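Local coordinates for protein acetate CoA-transferase subunit beta (PDB 5DBN) that transfers coenzyme A from acetyl-CoA to short-chain fatty acids and acetoacetate, through a covalent enzyme-CoA intermediate, in short-chain fatty acid degradation, at residues B[6-11]-B[25-30]; B[44-49]-B[86-91]; B[127-132]-B[158-163]; B[184-189]-B[207-212]; B[190-195]-B[203-208]. All blocks are in the same frame, centred on the assembly; numbering follows the deposited sequence.

Contact 1 of 5, residues B[6-11]-B[25-30]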
# COMPACT_ATOMS: atom_id res chain seq x y z
N ARG B 6 -38.81 -6.67 -5.57
CA ARG B 6 -39.30 -5.46 -4.91
C ARG B 6 -38.21 -4.89 -3.99
O ARG B 6 -38.00 -3.68 -3.95
CB ARG B 6 -40.60 -5.70 -4.13
CG ARG B 6 -41.80 -6.07 -5.00
CD ARG B 6 -43.04 -6.41 -4.17
NE ARG B 6 -42.92 -7.59 -3.31
CZ ARG B 6 -43.27 -8.82 -3.67
NH1 ARG B 6 -43.78 -9.06 -4.87
NH2 ARG B 6 -43.13 -9.82 -2.81
N ILE B 7 -37.54 -5.77 -3.26
CA ILE B 7 -36.43 -5.36 -2.41
C ILE B 7 -35.35 -4.67 -3.25
O ILE B 7 -34.94 -3.55 -2.94
CB ILE B 7 -35.82 -6.56 -1.66
CG1 ILE B 7 -36.84 -7.15 -0.70
CG2 ILE B 7 -34.56 -6.15 -0.90
CD1 ILE B 7 -36.46 -8.51 -0.14
N ALA B 8 -34.90 -5.35 -4.30
CA ALA B 8 -33.87 -4.81 -5.18
C ALA B 8 -34.31 -3.48 -5.77
O ALA B 8 -33.52 -2.54 -5.87
CB ALA B 8 -33.56 -5.80 -6.29
N ARG B 9 -35.57 -3.41 -6.17
CA ARG B 9 -36.14 -2.20 -6.74
C ARG B 9 -36.08 -1.05 -5.74
O ARG B 9 -35.69 0.06 -6.09
CB ARG B 9 -37.59 -2.46 -7.18
CG ARG B 9 -38.29 -1.27 -7.81
CD ARG B 9 -39.67 -1.68 -8.32
NE ARG B 9 -40.41 -0.57 -8.92
CZ ARG B 9 -41.59 -0.70 -9.51
NH1 ARG B 9 -42.18 -1.88 -9.59
NH2 ARG B 9 -42.19 0.37 -10.03
N ARG B 10 -36.47 -1.31 -4.50
CA ARG B 10 -36.44 -0.28 -3.46
C ARG B 10 -35.02 0.19 -3.16
O ARG B 10 -34.77 1.38 -3.02
CB ARG B 10 -37.12 -0.78 -2.18
CG ARG B 10 -37.07 0.21 -1.02
CD ARG B 10 -37.68 1.56 -1.39
NE ARG B 10 -37.42 2.58 -0.37
CZ ARG B 10 -36.34 3.35 -0.33
NH1 ARG B 10 -35.38 3.22 -1.24
NH2 ARG B 10 -36.20 4.25 0.63
N VAL B 11 -34.09 -0.76 -3.04
CA VAL B 11 -32.69 -0.42 -2.79
C VAL B 11 -32.12 0.43 -3.92
O VAL B 11 -31.36 1.38 -3.69
CB VAL B 11 -31.82 -1.68 -2.60
CG1 VAL B 11 -30.34 -1.33 -2.53
CG2 VAL B 11 -32.24 -2.43 -1.34
N ILE B 25 -22.70 -10.79 -3.69
CA ILE B 25 -23.26 -11.88 -4.47
C ILE B 25 -24.63 -12.27 -3.94
O ILE B 25 -24.88 -12.23 -2.74
CB ILE B 25 -22.35 -13.12 -4.45
N GLY B 26 -25.52 -12.65 -4.85
CA GLY B 26 -26.86 -13.07 -4.50
C GLY B 26 -27.90 -12.04 -4.89
O GLY B 26 -27.93 -11.58 -6.03
N LEU B 27 -28.74 -11.66 -3.93
CA LEU B 27 -29.84 -10.73 -4.18
C LEU B 27 -29.36 -9.35 -4.62
O LEU B 27 -29.89 -8.79 -5.57
CB LEU B 27 -30.72 -10.61 -2.92
CG LEU B 27 -32.11 -9.98 -3.06
CD1 LEU B 27 -33.00 -10.47 -1.94
CD2 LEU B 27 -32.06 -8.46 -3.07
N PRO B 28 -28.36 -8.78 -3.91
CA PRO B 28 -27.94 -7.40 -4.21
C PRO B 28 -27.57 -7.15 -5.67
O PRO B 28 -27.73 -6.02 -6.15
CB PRO B 28 -26.71 -7.21 -3.31
CG PRO B 28 -26.93 -8.14 -2.18
CD PRO B 28 -27.58 -9.35 -2.79
N THR B 29 -27.05 -8.16 -6.37
CA THR B 29 -26.66 -8.00 -7.77
C THR B 29 -27.85 -7.57 -8.62
O THR B 29 -27.69 -6.93 -9.66
CB THR B 29 -26.07 -9.30 -8.36
OG1 THR B 29 -27.05 -10.34 -8.31
CG2 THR B 29 -24.84 -9.72 -7.58
N MET B 30 -29.06 -7.93 -8.18
CA MET B 30 -30.28 -7.58 -8.89
C MET B 30 -30.54 -6.08 -8.87
O MET B 30 -31.28 -5.56 -9.71
CB MET B 30 -31.48 -8.32 -8.29
CG MET B 30 -31.50 -9.81 -8.56
SD MET B 30 -32.72 -10.70 -7.57
CE MET B 30 -34.25 -10.02 -8.20
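Behind L27 and M30, the two residues that receive I7 and A8 of the N-terminal helix, the T29 hydroxyl donates to the carbonyl of G26, with OG1 2.7 Å from G26 O. The bond is fairly straight at the acceptor, the C=O...donor angle being 159°. Together with M30 N to L27 O, it folds residues 26-30 into a compact turn whose backbone angles from L27 onward are helical. G26 itself has a positive phi of 108°, at which a CB would be pressed against the preceding carbonyl, so this position calls for glycine.

The contact across the segments is wholly apolar. I7 meets L27 through its CG2 branch, 4.0 Å from L27 CD2, and the two side chains cross at about a right angle. The torsion of I7 accounts for this choice of branch: with CG1 beside the backbone N (chi1 -64°), CG2 is anti to it and faces the turn. One helix position on, A8 places its methyl 3.8 Å from M30 CB, the CA atoms of A8 and M30, 5.9 Å apart, being the nearest CA pair. The same methyl also lies 4.4 Å from L27 CD2, so A8 is received between L27 and M30. Since it is the root of M30 that meets A8, the rest of its chain, bent at chi3, is left to lie along K4 and Q5.

Beyond the turn, I7 and L27 both touch A138 of strand 135-138, while I7 and V11 lie on V168 of strand 166-168. Helix 3-12 thus covers these two neighbouring strands, with the turn after strand 20-23 packed against its flank.

Contact 2 of 5, residues B[44-49]-B[86-91]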
# COMPACT_ATOMS: atom_id res chain seq x y z
N GLN B 44 -17.98 -1.41 -8.08
CA GLN B 44 -16.66 -1.84 -7.66
C GLN B 44 -16.66 -3.34 -7.41
O GLN B 44 -17.58 -3.87 -6.77
CB GLN B 44 -16.23 -1.08 -6.40
CG GLN B 44 -14.74 -1.16 -6.07
CD GLN B 44 -14.39 -2.34 -5.18
OE1 GLN B 44 -15.24 -3.17 -4.85
NE2 GLN B 44 -13.12 -2.42 -4.78
N SER B 45 -15.65 -4.03 -7.92
CA SER B 45 -15.52 -5.47 -7.74
C SER B 45 -14.33 -5.76 -6.82
O SER B 45 -13.22 -5.29 -7.07
CB SER B 45 -15.35 -6.17 -9.10
OG SER B 45 -15.68 -7.54 -9.02
N GLU B 46 -14.58 -6.52 -5.76
CA GLU B 46 -13.58 -6.76 -4.71
C GLU B 46 -12.27 -7.31 -5.26
O GLU B 46 -11.19 -6.97 -4.78
CB GLU B 46 -14.13 -7.74 -3.67
CG GLU B 46 -15.37 -7.26 -2.95
CD GLU B 46 -16.65 -7.72 -3.63
OE1 GLU B 46 -16.94 -7.24 -4.74
OE2 GLU B 46 -17.36 -8.57 -3.04
N ASN B 47 -12.37 -8.17 -6.28
CA ASN B 47 -11.19 -8.81 -6.85
C ASN B 47 -10.27 -7.83 -7.58
O ASN B 47 -9.20 -8.21 -8.06
CB ASN B 47 -11.61 -9.96 -7.78
CG ASN B 47 -12.70 -9.56 -8.75
OD1 ASN B 47 -13.51 -8.68 -8.47
ND2 ASN B 47 -12.74 -10.23 -9.90
N GLY B 48 -10.70 -6.57 -7.67
CA GLY B 48 -9.79 -5.48 -7.99
C GLY B 48 -10.04 -4.68 -9.26
O GLY B 48 -9.15 -4.56 -10.10
N PHE B 49 -11.24 -4.13 -9.41
CA PHE B 49 -11.48 -3.15 -10.47
C PHE B 49 -12.75 -2.34 -10.27
O PHE B 49 -13.67 -2.75 -9.57
CB PHE B 49 -11.49 -3.84 -11.84
CG PHE B 49 -12.53 -4.92 -11.99
CD1 PHE B 49 -12.26 -6.22 -11.60
CD2 PHE B 49 -13.77 -4.63 -12.55
CE1 PHE B 49 -13.21 -7.21 -11.75
CE2 PHE B 49 -14.72 -5.62 -12.70
CZ PHE B 49 -14.44 -6.91 -12.31
N ALA B 86 -8.18 -0.89 0.15
CA ALA B 86 -7.87 0.48 0.54
C ALA B 86 -9.06 1.37 0.19
O ALA B 86 -9.46 2.23 0.98
CB ALA B 86 -6.60 0.97 -0.14
N LEU B 87 -9.62 1.16 -0.99
CA LEU B 87 -10.83 1.86 -1.42
C LEU B 87 -12.02 1.49 -0.54
O LEU B 87 -12.73 2.36 -0.02
CB LEU B 87 -11.16 1.55 -2.88
CG LEU B 87 -10.23 2.07 -3.97
CD1 LEU B 87 -10.54 1.40 -5.29
CD2 LEU B 87 -10.33 3.58 -4.11
N ILE B 88 -12.24 0.18 -0.37
CA ILE B 88 -13.37 -0.32 0.40
C ILE B 88 -13.32 0.12 1.86
O ILE B 88 -14.31 0.58 2.41
CB ILE B 88 -13.44 -1.87 0.33
CG1 ILE B 88 -13.81 -2.32 -1.09
CG2 ILE B 88 -14.44 -2.42 1.34
CD1 ILE B 88 -13.67 -3.81 -1.33
N ARG B 89 -12.15 -0.02 2.47
CA ARG B 89 -11.98 0.30 3.89
C ARG B 89 -11.80 1.80 4.10
O ARG B 89 -12.09 2.32 5.18
CB ARG B 89 -10.79 -0.46 4.46
CG ARG B 89 -10.66 -0.38 5.98
CD ARG B 89 -9.49 -1.22 6.49
NE ARG B 89 -8.30 -1.06 5.66
CZ ARG B 89 -7.77 -2.00 4.89
NH1 ARG B 89 -8.29 -3.22 4.83
NH2 ARG B 89 -6.69 -1.73 4.17
N GLY B 90 -11.32 2.49 3.07
CA GLY B 90 -10.99 3.90 3.18
C GLY B 90 -12.18 4.84 3.04
O GLY B 90 -12.02 6.06 3.10
N GLY B 91 -13.37 4.28 2.84
CA GLY B 91 -14.57 5.09 2.76
C GLY B 91 -14.80 5.69 1.39
O GLY B 91 -15.46 6.72 1.26
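I88 pushes its CG1-CD1 end against the terminal amide of Q44, with I88 CG1 3.8 Å from Q44 NE2 and I88 CD1 3.9 Å from Q44 OE1. I88 CG1 stands off the amide plane and well aside from Q44 CD, so the aliphatic end meets the amide obliquely, from above and beside it, and the two side chains cross at about a right angle. The bend of Q44 at chi2 (-89°) turns its amide to meet the helix. The same I88 CD1 also reaches E46 CG at 4.2 Å, which brings the predicted active-site glutamate into the contact through its methylene part.

No hydrogen bond crosses between the segments. Just past strand 42-45 the chain makes a G1 beta bulge: G48 and F49 both face S45, whose carbonyl O accepts from both of their backbone N atoms, and G48 has the positive phi (118°) that favours glycine. The S45 hydroxyl donates to N47 OD1 within this turn.

In the next shell, N22 ND2 bonds to Q44 OE1 and also to E46 OE1, while S84 OG, one helical turn before I88, pairs with Q44 NE2 and E46 O. A leucine in place of Q44 would probably leave N22 and S84 each without one mate, weakening the polar frame that ties E46 to its surroundings. On its other flank I88 packs on L128 of helix 125-131, and helix 81-89 itself ends in a Schellman motif at G91.

Contact 3 of 5, residues B[127-132]-B[158-163]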
# COMPACT_ATOMS: atom_id res chain seq x y z
N ASP B 127 -14.86 -6.12 5.77
CA ASP B 127 -14.29 -4.84 5.34
C ASP B 127 -15.36 -3.94 4.72
O ASP B 127 -15.39 -2.73 4.98
CB ASP B 127 -13.17 -5.07 4.33
CG ASP B 127 -11.99 -5.80 4.94
OD1 ASP B 127 -11.17 -5.16 5.63
OD2 ASP B 127 -11.88 -7.03 4.72
N LEU B 128 -16.22 -4.53 3.90
CA LEU B 128 -17.27 -3.78 3.22
C LEU B 128 -18.22 -3.09 4.20
O LEU B 128 -18.55 -1.92 4.01
CB LEU B 128 -18.06 -4.69 2.28
CG LEU B 128 -17.47 -4.90 0.87
CD1 LEU B 128 -18.11 -6.09 0.17
CD2 LEU B 128 -17.65 -3.64 0.03
N VAL B 129 -18.67 -3.80 5.23
CA VAL B 129 -19.63 -3.22 6.16
C VAL B 129 -19.01 -2.23 7.17
O VAL B 129 -19.72 -1.35 7.66
CB VAL B 129 -20.42 -4.32 6.93
CG1 VAL B 129 -21.21 -5.18 5.96
CG2 VAL B 129 -19.50 -5.17 7.77
N THR B 130 -17.73 -2.37 7.50
CA THR B 130 -17.09 -1.35 8.37
C THR B 130 -16.65 -0.13 7.56
O THR B 130 -16.60 0.97 8.09
CB THR B 130 -15.82 -1.85 9.15
OG1 THR B 130 -14.69 -1.05 8.78
CG2 THR B 130 -15.49 -3.27 8.91
N GLY B 131 -16.34 -0.34 6.28
CA GLY B 131 -15.75 0.71 5.47
C GLY B 131 -16.72 1.55 4.65
O GLY B 131 -16.50 2.74 4.47
N SER B 132 -17.78 0.93 4.15
CA SER B 132 -18.72 1.63 3.27
C SER B 132 -19.41 2.77 4.00
O SER B 132 -19.76 2.65 5.18
CB SER B 132 -19.76 0.66 2.72
OG SER B 132 -19.15 -0.30 1.88
N LEU B 158 -21.32 -12.78 14.17
CA LEU B 158 -21.43 -11.46 13.56
C LEU B 158 -20.45 -11.27 12.41
O LEU B 158 -19.33 -11.79 12.43
CB LEU B 158 -21.19 -10.37 14.59
CG LEU B 158 -22.14 -10.30 15.79
CD1 LEU B 158 -21.78 -9.13 16.68
CD2 LEU B 158 -23.58 -10.19 15.33
N THR B 159 -20.89 -10.54 11.39
CA THR B 159 -20.01 -10.03 10.36
C THR B 159 -19.36 -8.76 10.89
O THR B 159 -18.18 -8.50 10.65
CB THR B 159 -20.77 -9.73 9.05
OG1 THR B 159 -21.41 -10.93 8.59
CG2 THR B 159 -19.84 -9.20 7.98
N ALA B 160 -20.15 -7.97 11.61
CA ALA B 160 -19.68 -6.75 12.24
C ALA B 160 -20.68 -6.29 13.28
O ALA B 160 -21.81 -6.80 13.33
CB ALA B 160 -19.45 -5.67 11.21
N GLN B 161 -20.28 -5.34 14.12
CA GLN B 161 -21.16 -4.78 15.13
C GLN B 161 -21.46 -3.32 14.83
O GLN B 161 -20.57 -2.56 14.43
CB GLN B 161 -20.54 -4.92 16.52
CG GLN B 161 -19.20 -4.23 16.69
CD GLN B 161 -18.65 -4.37 18.09
OE1 GLN B 161 -19.18 -5.11 18.91
NE2 GLN B 161 -17.58 -3.63 18.38
N HIS B 162 -22.72 -2.93 15.01
CA HIS B 162 -23.15 -1.54 14.86
C HIS B 162 -22.79 -0.94 13.51
O HIS B 162 -22.35 0.21 13.43
CB HIS B 162 -22.53 -0.69 15.97
CG HIS B 162 -22.55 -1.35 17.32
ND1 HIS B 162 -23.72 -1.64 17.99
CD2 HIS B 162 -21.54 -1.76 18.13
CE1 HIS B 162 -23.43 -2.21 19.15
NE2 HIS B 162 -22.12 -2.29 19.26
N ALA B 163 -23.00 -1.70 12.44
CA ALA B 163 -22.54 -1.31 11.10
C ALA B 163 -23.68 -1.00 10.12
O ALA B 163 -23.47 -0.27 9.15
CB ALA B 163 -21.66 -2.40 10.53
O HOH W 1 -20.69 1.17 9.14
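V129 and A163 are joined by a water rather than by a direct hydrogen bond. Water 1 donates to both backbone carbonyls, lying 3.1 Å from V129 O and 3.1 Å from A163 O, and so satisfies two acceptors that could not pair with each other. Beside it A163 CB comes 3.6 Å from V129 O, and the CB atoms of the two residues are 4.3 Å apart.

The apolar part is carried by one branch of V129. Its CG2 takes the position between the backbone N and the carbonyl carbon (CG1 chi1 -61°), and from there it faces the loop, meeting A160 CB at 3.5 Å and T159 CG2 at 4.0 Å. T159 turns its methyl to the helix and its hydroxyl elsewhere: OG1 bonds to N111 OD1. T159 and A160 both face L109, forming a classic beta bulge.

At the end of helix 125-131, L128 O is gripped twice by S132, which approaches from opposite faces of the carbonyl plane, with OG at 2.7 Å from L128 O and the backbone N also bonded to it. V129 also touches L98 of strand 95-98, so the last turn of the helix lies between the central sheet and the loop leading to strand 166-168. The direct side-chain contact is aliphatic throughout, made mostly by methyl groups, while the T159 and S132 hydroxyls have other partners; the fit probably rests on shape, with the shared water as the polar, directional link.

Contact 4 of 5, residues B[184-189]-B[207-212]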
# COMPACT_ATOMS: atom_id res chain seq x y z
N THR B 184 -39.24 3.09 8.94
CA THR B 184 -39.46 4.29 8.13
C THR B 184 -40.44 4.07 6.98
O THR B 184 -41.10 5.01 6.54
CB THR B 184 -38.13 4.82 7.57
OG1 THR B 184 -37.45 3.77 6.86
CG2 THR B 184 -37.23 5.31 8.71
N GLU B 185 -40.53 2.84 6.47
CA GLU B 185 -41.50 2.50 5.43
C GLU B 185 -42.13 1.13 5.63
O GLU B 185 -41.49 0.21 6.15
CB GLU B 185 -40.86 2.57 4.04
CG GLU B 185 -40.08 3.84 3.77
CD GLU B 185 -39.37 3.81 2.43
OE1 GLU B 185 -39.90 3.19 1.49
OE2 GLU B 185 -38.28 4.41 2.32
N ILE B 186 -43.38 1.01 5.21
CA ILE B 186 -44.09 -0.27 5.17
C ILE B 186 -44.52 -0.55 3.74
O ILE B 186 -44.98 0.36 3.04
CB ILE B 186 -45.31 -0.27 6.11
CG1 ILE B 186 -44.87 0.03 7.55
CG2 ILE B 186 -46.05 -1.60 6.02
CD1 ILE B 186 -45.99 0.02 8.58
N ALA B 187 -44.38 -1.79 3.30
CA ALA B 187 -44.71 -2.17 1.93
C ALA B 187 -46.22 -2.19 1.72
O ALA B 187 -46.98 -2.47 2.65
CB ALA B 187 -44.11 -3.52 1.60
N ASP B 188 -46.65 -1.90 0.50
CA ASP B 188 -48.07 -1.91 0.17
C ASP B 188 -48.66 -3.31 0.32
O ASP B 188 -48.04 -4.30 -0.07
CB ASP B 188 -48.29 -1.40 -1.26
CG ASP B 188 -48.16 0.11 -1.36
OD1 ASP B 188 -48.81 0.82 -0.56
OD2 ASP B 188 -47.41 0.59 -2.24
N GLY B 189 -49.86 -3.38 0.88
CA GLY B 189 -50.52 -4.64 1.14
C GLY B 189 -50.14 -5.21 2.50
O GLY B 189 -50.60 -6.28 2.89
N ALA B 207 -43.41 8.96 12.93
CA ALA B 207 -44.71 9.61 13.05
C ALA B 207 -45.26 9.99 11.68
O ALA B 207 -46.46 9.86 11.43
CB ALA B 207 -44.61 10.84 13.94
N ASP B 208 -44.38 10.44 10.80
CA ASP B 208 -44.76 10.88 9.46
C ASP B 208 -44.67 9.74 8.46
O ASP B 208 -44.22 9.93 7.33
CB ASP B 208 -43.89 12.06 9.02
CG ASP B 208 -42.42 11.68 8.89
OD1 ASP B 208 -41.99 10.71 9.55
OD2 ASP B 208 -41.69 12.37 8.14
N LEU B 209 -45.09 8.55 8.88
CA LEU B 209 -45.08 7.38 8.01
C LEU B 209 -46.01 7.57 6.81
O LEU B 209 -47.13 8.05 6.95
CB LEU B 209 -45.50 6.13 8.81
CG LEU B 209 -45.23 4.78 8.14
CD1 LEU B 209 -43.74 4.47 8.18
CD2 LEU B 209 -46.03 3.69 8.83
N ASN B 210 -45.52 7.18 5.63
CA ASN B 210 -46.29 7.30 4.40
C ASN B 210 -46.73 8.73 4.11
O ASN B 210 -47.92 9.01 3.97
CB ASN B 210 -47.51 6.37 4.45
CG ASN B 210 -48.13 6.13 3.08
OD1 ASN B 210 -47.42 5.99 2.08
ND2 ASN B 210 -49.45 6.09 3.03
N THR B 211 -45.76 9.65 4.04
CA THR B 211 -46.04 11.04 3.70
C THR B 211 -45.03 11.54 2.68
O THR B 211 -43.90 11.04 2.62
CB THR B 211 -46.00 11.96 4.93
OG1 THR B 211 -44.71 11.89 5.54
CG2 THR B 211 -47.07 11.55 5.95
N GLN B 212 -45.43 12.52 1.88
CA GLN B 212 -44.56 13.03 0.83
C GLN B 212 -43.45 13.87 1.46
O GLN B 212 -43.67 14.53 2.48
CB GLN B 212 -45.35 13.86 -0.18
CG GLN B 212 -44.53 14.19 -1.39
CD GLN B 212 -44.28 12.94 -2.20
OE1 GLN B 212 -45.22 12.26 -2.61
NE2 GLN B 212 -43.01 12.57 -2.37
O HOH W 2 -43.36 5.73 5.07
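The flat group of this contact is the T184-E185 peptide, and L209 CD1 lies over one of its faces, about 3.1 Å above the plane and displaced toward the oxygen. The methyl is 3.2 Å from T184 O and 4.0 Å from E185 N. Water 2 attends to the same oxygen, donating to T184 O at 2.8 Å and accepting from N210 N at 2.7 Å, bridging strand and loop right beside the methyl.

The other branch of the leucine works separately: L209 CD2 meets I186 CD1 at 3.7 Å, the two side chains crossing at about a right angle. L209 can spread its two methyls along the strand because its CG is anti to the backbone N (chi1 -166°), which carries the fork toward residues 184-186. With an alanine here, the T184 carbonyl face would probably lose its methyl cover and the I186 tip one of its neighbours.

T184 and E185 form a classic beta bulge opposite V173, and their polar ends turn to other partners: T184 OG1 bonds to V173 O, and E185 OE2 makes a salt bridge with R10. On the loop, T211 OG1 donates to D208 O, closing a turn around L209.

At the surface, away from the predicted active-site glutamate, the direct contact is aliphatic and one water links the backbones, which suggests that residues 207-212 add only a modest hold beyond that of the paired strand before them.

Contact 5 of 5, residues B[190-195]-B[203-208]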
# COMPACT_ATOMS: atom_id res chain seq x y z
N CYS B 190 -49.30 -4.47 3.22
CA CYS B 190 -48.84 -4.87 4.55
C CYS B 190 -49.20 -3.79 5.56
O CYS B 190 -49.44 -2.64 5.19
CB CYS B 190 -47.33 -5.12 4.54
SG CYS B 190 -46.68 -5.91 6.04
N ASP B 191 -49.25 -4.16 6.84
CA ASP B 191 -49.57 -3.23 7.91
C ASP B 191 -48.54 -3.31 9.04
O ASP B 191 -47.70 -4.21 9.06
CB ASP B 191 -50.97 -3.49 8.46
CG ASP B 191 -51.23 -4.96 8.73
OD1 ASP B 191 -50.71 -5.48 9.73
OD2 ASP B 191 -51.96 -5.59 7.93
N LEU B 192 -48.61 -2.36 9.96
CA LEU B 192 -47.66 -2.28 11.06
C LEU B 192 -47.69 -3.50 11.98
O LEU B 192 -46.66 -3.92 12.49
CB LEU B 192 -47.92 -1.02 11.89
CG LEU B 192 -47.04 -0.83 13.13
CD1 LEU B 192 -45.57 -0.80 12.76
CD2 LEU B 192 -47.44 0.44 13.87
N ALA B 193 -48.88 -4.06 12.19
CA ALA B 193 -49.04 -5.19 13.10
C ALA B 193 -48.36 -6.45 12.57
O ALA B 193 -47.79 -7.22 13.35
CB ALA B 193 -50.51 -5.45 13.35
N THR B 194 -48.42 -6.66 11.26
CA THR B 194 -47.79 -7.81 10.64
C THR B 194 -46.27 -7.72 10.77
O THR B 194 -45.60 -8.70 11.10
CB THR B 194 -48.16 -7.95 9.16
OG1 THR B 194 -49.58 -7.90 9.01
CG2 THR B 194 -47.63 -9.26 8.59
N VAL B 195 -45.73 -6.53 10.52
CA VAL B 195 -44.30 -6.28 10.64
C VAL B 195 -43.86 -6.50 12.08
O VAL B 195 -42.85 -7.15 12.34
CB VAL B 195 -43.92 -4.85 10.19
CG1 VAL B 195 -42.44 -4.58 10.41
CG2 VAL B 195 -44.28 -4.64 8.73
N PHE B 203 -38.24 -1.53 17.82
CA PHE B 203 -38.08 -0.37 16.94
C PHE B 203 -39.21 0.64 17.15
O PHE B 203 -40.33 0.27 17.50
CB PHE B 203 -38.04 -0.80 15.48
CG PHE B 203 -39.29 -1.48 15.00
CD1 PHE B 203 -40.36 -0.74 14.53
CD2 PHE B 203 -39.39 -2.86 15.02
CE1 PHE B 203 -41.51 -1.36 14.09
CE2 PHE B 203 -40.54 -3.49 14.57
CZ PHE B 203 -41.60 -2.74 14.11
N GLU B 204 -38.90 1.91 16.93
CA GLU B 204 -39.89 2.97 16.98
C GLU B 204 -40.39 3.26 15.57
O GLU B 204 -39.63 3.14 14.60
CB GLU B 204 -39.32 4.24 17.62
CG GLU B 204 -38.94 4.07 19.08
CD GLU B 204 -38.50 5.37 19.73
OE1 GLU B 204 -39.38 6.19 20.07
OE2 GLU B 204 -37.28 5.58 19.89
N VAL B 205 -41.66 3.62 15.46
CA VAL B 205 -42.27 3.90 14.17
C VAL B 205 -42.25 5.41 13.92
O VAL B 205 -42.58 6.20 14.81
CB VAL B 205 -43.73 3.39 14.11
CG1 VAL B 205 -44.32 3.61 12.73
CG2 VAL B 205 -43.78 1.91 14.47
N ALA B 206 -41.86 5.80 12.71
CA ALA B 206 -41.85 7.20 12.33
C ALA B 206 -43.26 7.77 12.36
O ALA B 206 -44.21 7.14 11.88
CB ALA B 206 -41.24 7.37 10.95
N ALA B 207 -43.41 8.96 12.93
CA ALA B 207 -44.71 9.61 13.05
C ALA B 207 -45.26 9.99 11.68
O ALA B 207 -46.46 9.86 11.43
CB ALA B 207 -44.61 10.84 13.94
N ASP B 208 -44.38 10.44 10.80
CA ASP B 208 -44.76 10.88 9.46
C ASP B 208 -44.67 9.74 8.46
O ASP B 208 -44.22 9.93 7.33
CB ASP B 208 -43.89 12.06 9.02
CG ASP B 208 -42.42 11.68 8.89
OD1 ASP B 208 -41.99 10.71 9.55
OD2 ASP B 208 -41.69 12.37 8.14
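V205 CG2 fits into the L192 fork, 3.7 Å from L192 CD1 and 4.0 Å from L192 CD2. The two side chains approach each other at a slant. L192 CD1 in turn fills the notch between V205 CG2 and the F203 ring, reaching the ring at its edge, near its plane, with 4.3 Å from L192 CD1 to F203 CE1. The leucine extends this far because its CG is anti to the backbone N (chi1 177°), directing the fork away from the helix.

A second bump comes from V195, nearly one turn on. Its CG1 approaches the ring obliquely, 4.2 Å from F203 CZ, so L192 and V195 both meet the outer end of the ring, at CE1 and CZ. The ring meets F174 edge-to-face elsewhere and also touches L183 of the adjoining strand.

The helix bearing these bumps is capped by D191 at its N-cap. The D191 carboxylate oxygen OD1 accepts from T194 N at 3.0 Å, nearly along its C-O axis, with an N-H...O angle of 148°. It also accepts the T194 hydroxyl, from above the carboxylate plane.

Strand 204-205 pairs with its neighbour 180-186 in parallel, with E204 bonded to M181 and L183, and A206 to L183; helix 192-197 lies between the two in sequence. L192, on V205, and V195, on F203 just ahead of the strand, thus pack this helix onto the closing strand of a beta-alpha-beta crossover and its lead-in.

In the fold
From the N terminus, contact 1 closes a short loop, bringing the turn after strand 20-23 back onto helix 3-12. Contact 2 follows in series, tying strand 42-45 to helix 81-89, and contact 3 then joins the end of helix 125-131 to the loop before strand 166-168. Contacts 2 and 3 meet where I88 packs on L128. The last two share a stretch: contact 5 opens after contact 4 and closes just before it, their second segments overlapping at A207 and D208. I186 CD1 touches L192 there, at the edge of the sheet opposite strand 42-45. A salt bridge from R10 to E185 connects contact 1 to contact 4.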